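Local coordinates for lipoprotein (Colwellia psychrerythraea, PDB 3O0Y) that is of unknown function but is a putative lipoprotein, probably with a metallopeptidase-like fold, at residues Ala98-Thr101 / Thr102-Gln106; Gln107-Ala110 / Gly111-Arg114; Tyr287-Asp290 / Ala291-Gln294. One frame throughout, in Å; residues are numbered along the deposited sequence.

Interaction 1 (Ala98-Thr101 / Thr102-Gln106)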
loop_
_atom_site.group_PDB
_atom_site.type_symbol
_atom_site.label_atom_id
_atom_site.label_comp_id
_atom_site.label_asym_id
_atom_site.label_seq_id
_atom_site.Cartn_x
_atom_site.Cartn_y
_atom_site.Cartn_z
ATOM N N ALA A 98 -7.395 -9.791 -32.565
ATOM C CA ALA A 98 -6.660 -8.781 -31.804
ATOM C C ALA A 98 -5.316 -9.341 -31.307
ATOM O O ALA A 98 -5.160 -10.517 -31.020
ATOM C CB ALA A 98 -7.486 -8.302 -30.613
ATOM N N ASP A 99 -4.371 -8.444 -31.114
ATOM C CA ASP A 99 -3.069 -8.804 -30.560
ATOM C C ASP A 99 -3.115 -9.218 -29.053
ATOM O O ASP A 99 -4.175 -9.210 -28.383
ATOM C CB ASP A 99 -2.208 -7.584 -30.705
ATOM C CG ASP A 99 -2.953 -6.348 -30.304
ATOM O OD1 ASP A 99 -2.553 -5.730 -29.294
ATOM O OD2 ASP A 99 -4.016 -6.066 -30.957
ATOM N N ILE A 100 -1.963 -9.621 -28.537
ATOM C CA ILE A 100 -1.927 -10.103 -27.160
ATOM C C ILE A 100 -2.270 -8.918 -26.227
ATOM O O ILE A 100 -2.893 -9.110 -25.189
ATOM C CB ILE A 100 -0.539 -10.769 -26.812
ATOM C CG1 ILE A 100 -0.523 -11.325 -25.382
ATOM C CG2 ILE A 100 0.601 -9.806 -27.061
ATOM C CD1 ILE A 100 0.777 -12.157 -25.030
ATOM N N THR A 101 -1.821 -7.715 -26.555
ATOM C CA THR A 101 -2.030 -6.568 -25.669
ATOM C C THR A 101 -3.515 -6.270 -25.560
ATOM O O THR A 101 -4.030 -6.036 -24.478
ATOM C CB THR A 101 -1.258 -5.281 -26.115
ATOM O OG1 THR A 101 0.142 -5.595 -26.148
ATOM C CG2 THR A 101 -1.504 -4.074 -25.058
ATOM N N THR A 102 -4.228 -6.354 -26.680
ATOM C CA THR A 102 -5.646 -6.048 -26.670
ATOM C C THR A 102 -6.414 -7.128 -25.892
ATOM O O THR A 102 -7.282 -6.843 -25.054
ATOM C CB THR A 102 -6.115 -5.748 -28.172
ATOM O OG1 THR A 102 -5.333 -4.618 -28.653
ATOM C CG2 THR A 102 -7.580 -5.402 -28.192
ATOM N N LYS A 103 -5.977 -8.363 -26.034
ATOM C CA LYS A 103 -6.542 -9.435 -25.252
ATOM C C LYS A 103 -6.235 -9.297 -23.777
ATOM O O LYS A 103 -7.073 -9.528 -22.880
ATOM C CB LYS A 103 -6.072 -10.795 -25.771
ATOM C CG LYS A 103 -6.541 -11.053 -27.225
ATOM C CD LYS A 103 -6.220 -12.492 -27.631
ATOM C CE LYS A 103 -6.252 -12.745 -29.148
ATOM N NZ LYS A 103 -4.861 -12.751 -29.775
ATOM N N ASN A 104 -5.003 -8.918 -23.488
ATOM C CA ASN A 104 -4.632 -8.760 -22.087
ATOM C C ASN A 104 -5.378 -7.543 -21.450
ATOM O O ASN A 104 -5.697 -7.564 -20.291
ATOM C CB ASN A 104 -3.128 -8.508 -21.954
ATOM C CG ASN A 104 -2.298 -9.776 -22.064
ATOM O OD1 ASN A 104 -2.832 -10.904 -22.092
ATOM N ND2 ASN A 104 -0.961 -9.588 -22.202
ATOM N N ASN A 105 -5.584 -6.457 -22.196
ATOM C CA ASN A 105 -6.379 -5.349 -21.680
ATOM C C ASN A 105 -7.764 -5.819 -21.247
ATOM O O ASN A 105 -8.233 -5.409 -20.211
ATOM C CB ASN A 105 -6.534 -4.227 -22.698
ATOM C CG ASN A 105 -5.282 -3.376 -22.871
ATOM O OD1 ASN A 105 -4.454 -3.326 -22.003
ATOM N ND2 ASN A 105 -5.214 -2.618 -23.997
ATOM N N GLN A 106 -8.406 -6.670 -22.052
ATOM C CA GLN A 106 -9.725 -7.170 -21.707
ATOM C C GLN A 106 -9.696 -7.949 -20.434
ATOM O O GLN A 106 -10.551 -7.761 -19.568
ATOM C CB GLN A 106 -10.298 -8.046 -22.842
ATOM C CG GLN A 106 -11.691 -8.547 -22.515
ATOM C CD GLN A 106 -12.274 -9.323 -23.711
ATOM O OE1 GLN A 106 -11.517 -9.864 -24.528
ATOM N NE2 GLN A 106 -13.561 -9.240 -23.896
#

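Interaction 2 (Gln107-Ala110 / Gly111-Arg114)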
loop_
_atom_site.group_PDB
_atom_site.type_symbol
_atom_site.label_atom_id
_atom_site.label_comp_id
_atom_site.label_asym_id
_atom_site.label_seq_id
_atom_site.Cartn_x
_atom_site.Cartn_y
_atom_site.Cartn_z
ATOM N N GLN A 107 -8.766 -8.885 -20.340
ATOM C CA GLN A 107 -8.676 -9.740 -19.149
ATOM C C GLN A 107 -8.318 -8.944 -17.914
ATOM O O GLN A 107 -8.990 -9.083 -16.848
ATOM C CB GLN A 107 -7.679 -10.851 -19.360
ATOM C CG GLN A 107 -7.568 -11.772 -18.148
ATOM C CD GLN A 107 -6.793 -13.083 -18.464
ATOM O OE1 GLN A 107 -6.572 -13.377 -19.636
ATOM N NE2 GLN A 107 -6.450 -13.885 -17.418
ATOM N N VAL A 108 -7.327 -8.068 -18.016
ATOM C CA VAL A 108 -6.940 -7.244 -16.887
ATOM C C VAL A 108 -8.061 -6.284 -16.494
ATOM O O VAL A 108 -8.395 -6.124 -15.328
ATOM C CB VAL A 108 -5.660 -6.469 -17.131
ATOM C CG1 VAL A 108 -5.374 -5.499 -15.967
ATOM C CG2 VAL A 108 -4.544 -7.494 -17.381
ATOM N N MET A 109 -8.665 -5.601 -17.460
ATOM C CA MET A 109 -9.672 -4.664 -17.073
ATOM C C MET A 109 -10.960 -5.321 -16.512
ATOM O O MET A 109 -11.595 -4.721 -15.656
ATOM C CB MET A 109 -10.019 -3.710 -18.211
ATOM C CG MET A 109 -8.915 -2.741 -18.514
ATOM S SD MET A 109 -8.550 -1.487 -17.254
ATOM C CE MET A 109 -10.204 -0.683 -17.162
ATOM N N ALA A 110 -11.347 -6.488 -17.015
ATOM C CA ALA A 110 -12.477 -7.267 -16.386
ATOM C C ALA A 110 -12.094 -7.596 -14.933
ATOM O O ALA A 110 -12.903 -7.480 -14.010
ATOM C CB ALA A 110 -12.822 -8.567 -17.195
ATOM N N GLY A 111 -10.831 -7.975 -14.729
ATOM C CA GLY A 111 -10.351 -8.329 -13.353
ATOM C C GLY A 111 -10.336 -7.132 -12.429
ATOM O O GLY A 111 -10.700 -7.247 -11.291
ATOM N N LEU A 112 -9.840 -5.991 -12.916
ATOM C CA LEU A 112 -9.737 -4.816 -12.091
ATOM C C LEU A 112 -11.081 -4.252 -11.721
ATOM O O LEU A 112 -11.321 -3.855 -10.590
ATOM C CB LEU A 112 -8.882 -3.718 -12.723
ATOM C CG LEU A 112 -7.425 -3.732 -12.660
ATOM C CD1 LEU A 112 -6.839 -2.591 -13.501
ATOM C CD2 LEU A 112 -7.045 -3.629 -11.167
ATOM N N THR A 113 -12.047 -4.252 -12.671
ATOM C CA THR A 113 -13.362 -3.745 -12.361
ATOM C C THR A 113 -14.047 -4.675 -11.337
ATOM O O THR A 113 -14.792 -4.245 -10.429
ATOM C CB THR A 113 -14.191 -3.495 -13.606
ATOM O OG1 THR A 113 -14.185 -4.650 -14.477
ATOM C CG2 THR A 113 -13.679 -2.245 -14.366
ATOM N N ARG A 114 -13.802 -5.983 -11.449
ATOM C CA ARG A 114 -14.300 -6.926 -10.412
ATOM C C ARG A 114 -13.585 -6.718 -9.048
ATOM O O ARG A 114 -14.210 -6.789 -8.010
ATOM C CB ARG A 114 -14.125 -8.373 -10.850
ATOM C CG ARG A 114 -14.246 -9.459 -9.785
ATOM C CD ARG A 114 -15.584 -9.543 -9.037
ATOM N NE ARG A 114 -15.500 -10.589 -8.014
ATOM C CZ ARG A 114 -14.858 -10.466 -6.854
ATOM N NH1 ARG A 114 -14.273 -9.286 -6.516
ATOM N NH2 ARG A 114 -14.786 -11.516 -6.064
#

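Interaction 3 (Tyr287-Asp290 / Ala291-Gln294)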
loop_
_atom_site.group_PDB
_atom_site.type_symbol
_atom_site.label_atom_id
_atom_site.label_comp_id
_atom_site.label_asym_id
_atom_site.label_seq_id
_atom_site.Cartn_x
_atom_site.Cartn_y
_atom_site.Cartn_z
ATOM N N TYR A 287 -15.108 -14.967 2.850
ATOM C CA TYR A 287 -14.443 -13.695 2.658
ATOM C C TYR A 287 -12.917 -13.824 2.494
ATOM O O TYR A 287 -12.331 -13.244 1.572
ATOM C CB TYR A 287 -14.744 -12.780 3.817
ATOM C CG TYR A 287 -14.072 -11.430 3.703
ATOM C CD1 TYR A 287 -14.702 -10.359 3.117
ATOM C CD2 TYR A 287 -12.761 -11.275 4.055
ATOM C CE1 TYR A 287 -14.051 -9.128 2.990
ATOM C CE2 TYR A 287 -12.090 -10.106 3.874
ATOM C CZ TYR A 287 -12.726 -9.022 3.331
ATOM O OH TYR A 287 -12.048 -7.815 3.187
ATOM N N TYR A 288 -12.330 -14.623 3.391
ATOM C CA TYR A 288 -10.884 -14.798 3.394
ATOM C C TYR A 288 -10.423 -15.481 2.135
ATOM O O TYR A 288 -9.398 -15.069 1.546
ATOM C CB TYR A 288 -10.427 -15.549 4.656
ATOM C CG TYR A 288 -8.908 -15.560 4.802
ATOM C CD1 TYR A 288 -8.197 -14.359 4.860
ATOM C CD2 TYR A 288 -8.203 -16.764 4.937
ATOM C CE1 TYR A 288 -6.808 -14.370 4.989
ATOM C CE2 TYR A 288 -6.831 -16.760 5.119
ATOM C CZ TYR A 288 -6.161 -15.592 5.120
ATOM O OH TYR A 288 -4.778 -15.614 5.282
ATOM N N GLN A 289 -11.163 -16.481 1.658
ATOM C CA GLN A 289 -10.771 -17.135 0.396
ATOM C C GLN A 289 -10.769 -16.125 -0.796
ATOM O O GLN A 289 -9.862 -16.104 -1.659
ATOM C CB GLN A 289 -11.603 -18.400 0.088
ATOM C CG GLN A 289 -10.960 -19.283 -1.016
ATOM C CD GLN A 289 -9.582 -19.899 -0.588
ATOM O OE1 GLN A 289 -8.486 -19.791 -1.274
ATOM N NE2 GLN A 289 -9.629 -20.558 0.557
ATOM N N ASP A 290 -11.717 -15.234 -0.800
ATOM C CA ASP A 290 -11.723 -14.108 -1.746
ATOM C C ASP A 290 -10.557 -13.144 -1.575
ATOM O O ASP A 290 -9.936 -12.756 -2.561
ATOM C CB ASP A 290 -13.062 -13.335 -1.681
ATOM C CG ASP A 290 -13.094 -12.163 -2.689
ATOM O OD1 ASP A 290 -13.129 -12.423 -3.941
ATOM O OD2 ASP A 290 -12.908 -11.013 -2.224
ATOM N N ALA A 291 -10.206 -12.856 -0.326
ATOM C CA ALA A 291 -9.034 -12.029 -0.053
ATOM C C ALA A 291 -7.769 -12.672 -0.558
ATOM O O ALA A 291 -6.892 -11.982 -1.128
ATOM C CB ALA A 291 -8.938 -11.665 1.386
ATOM N N ILE A 292 -7.648 -13.968 -0.407
ATOM C CA ILE A 292 -6.484 -14.679 -0.937
ATOM C C ILE A 292 -6.406 -14.549 -2.441
ATOM O O ILE A 292 -5.313 -14.331 -2.995
ATOM C CB ILE A 292 -6.534 -16.204 -0.498
ATOM C CG1 ILE A 292 -6.339 -16.317 0.979
ATOM C CG2 ILE A 292 -5.472 -17.084 -1.235
ATOM C CD1 ILE A 292 -6.515 -17.772 1.530
ATOM N N LYS A 293 -7.564 -14.691 -3.106
ATOM C CA LYS A 293 -7.583 -14.472 -4.577
ATOM C C LYS A 293 -7.202 -13.015 -4.966
ATOM O O LYS A 293 -6.338 -12.788 -5.852
ATOM C CB LYS A 293 -8.944 -14.846 -5.131
ATOM C CG LYS A 293 -8.888 -14.613 -6.663
ATOM C CD LYS A 293 -9.816 -15.373 -7.564
ATOM C CE LYS A 293 -9.280 -15.223 -9.045
ATOM N NZ LYS A 293 -7.878 -15.789 -9.356
ATOM N N GLN A 294 -7.797 -12.024 -4.306
ATOM C CA GLN A 294 -7.624 -10.640 -4.725
ATOM C C GLN A 294 -6.297 -10.033 -4.285
ATOM O O GLN A 294 -5.743 -9.189 -4.992
ATOM C CB GLN A 294 -8.754 -9.744 -4.170
ATOM C CG GLN A 294 -10.187 -10.085 -4.589
ATOM C CD GLN A 294 -10.408 -10.310 -6.027
ATOM O OE1 GLN A 294 -9.887 -9.586 -6.916
ATOM N NE2 GLN A 294 -11.207 -11.356 -6.309
#

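Interaction 1 (Ala98-Thr101 / Thr102-Gln106)
D99 and T102 meet at the N-cap of helix 100-117, the aspartate standing just before the first helical residue and reaching forward to the third, T102. The evidence for the cap is the bond from T102 N to D99 OD1, 3.2 Å long with an N-H...O angle of 140°. The amide approaches from above the carboxylate plane, not within it. D99 is turned for this by a chi1 of 44°, which sets CG between its own backbone N and carbonyl carbon and folds the carboxylate over the first turn. T102 OG1 lies 3.0 Å from D99 OD2 and nearly as close to OD1; both are weak contacts, and which oxygen the hydroxyl serves is not settled. A negative carboxylate here would probably interact favourably with the positive end of the helix dipole.

Backbone bonds take over at once: K103 N donates to D99 O, N104 N to I100 O over 2.7 Å, and N105 N to T101 O.

One further polar bond comes from a side chain. The K103 chain runs back past D99 O and, bent at its last torsion, delivers NZ to A98 O at 2.6 Å, almost in line with the C=O bond. The ammonium thus holds the residue ahead of the cap, while staying 6.8 Å from D99 OD2, too far for an ion pair.

Aliphatic-to-amide packing pairs I100 with N104, the methylene CG1 of I100 3.6 Å from N104 ND2; the amide of N104 is engaged by R600 and N601 of helix 595-608, and that of N105 by R461. Apolar contact is slight: on the other flank, the methyl CG2 of T102 rests 3.8 Å from A98 CB.

Interaction 2 (Gln107-Ala110 / Gly111-Arg114)
T113 turns its hydroxyl back onto the preceding turn of helix 100-117, where OG1 lies 2.8 Å from M109 O and 3.1 Å from A110 O. Its single proton can serve either carbonyl, and the geometry does not settle which. The torsion accounts for the position: with chi1 at 50°, OG1 sits between the backbone N and the carbonyl carbon, facing the helix, while CG2 is anti to the carbonyl carbon. M109 O also accepts T113 N, and A110 O accepts R114 N, so the hydroxyl adds to main-chain bonds already in place.

On another flank the first shell is apolar. V108 and L112 run alongside each other, with CG1 of V108 4.1 Å from CD1 of L112. The same CD1 comes within 4.3 Å of M109 SD, so one leucine methyl bridges two side chains of the turn before it.

Farther out, helix 73-92 packs against T113, and its S87 makes a hydrogen bond to A110 O. Helix 459-462 touches V108 and M109, and Y466 packs on V108 and L112. R114 leads away from the turn to a salt bridge with D290.

The chemistry implies a helix with two characters: an apolar V108-M109-L112 patch for packing, and a buried threonine whose hydroxyl has carbonyl acceptors of its own helix within reach.

Interaction 3 (Tyr287-Asp290 / Ala291-Gln294)
Helix 284-296 is regular where Y287-D290 meets A291-Q294: four successive i to i+4 bonds run from A291 N to Y287 O, I292 N to Y288 O, K293 N to Q289 O and Q294 N to D290 O, all 2.8 to 3.1 Å long.

One side-chain contact is a CH-pi interaction between residues a turn apart. I292 CG1 stands over one face of the Y288 ring, 4.2 Å from its centroid and 13° off the normal. The methyl at the end of the same branch, CD1, leans to the ring's rim, 3.7 Å from Y288 CE2. Y288 has CG anti to its backbone N, while I292 has CG1 beside its own N and anti to the carbonyl carbon; these two settings bring the isoleucine branch back over the tyrosine. Beyond the ring, Y288 OH is hydrogen-bonded to D511, and I292 packs on P302 and I305 of helix 302-326. The smaller A291 CB lies obliquely to both tyrosine rings, 4.3 Å from Y287 CE2.

The polar contact lies on a different flank. D290 OD1, which also carries a salt bridge to R114, accepts from Q294 NE2 on its syn side, though out of the carboxylate plane. Replacing D290 with an alanine would take away the carboxylate and would probably leave R114 without this anionic mate and the amide of Q294 without the acceptor that orients it. The carboxylate and amide planes are inclined by 33°, the Q294 chain being bent at its second torsion. The NE2 to OD1 bond between Q294 and D290 closes at 3.2 Å with an N-H...O angle of 155°.

How the interactions relate
Along the chain the order is interaction 1, interaction 2, interaction 3, all within the one DUF885 region. The first two are consecutive parts of helix 100-117, their centres about 12 Å apart: interaction 1 starts the helix at the surface, and interaction 2 continues it into more buried surroundings. Interaction 3 lies on helix 284-296, its centre about 16 Å from that of interaction 2 and about 26 Å from that of interaction 1, which it does not touch. The R114 NH2 to D290 OD1 salt bridge, 2.8 Å long, joins interactions 2 and 3, and so ties two helices far apart in sequence within this largely helical protein.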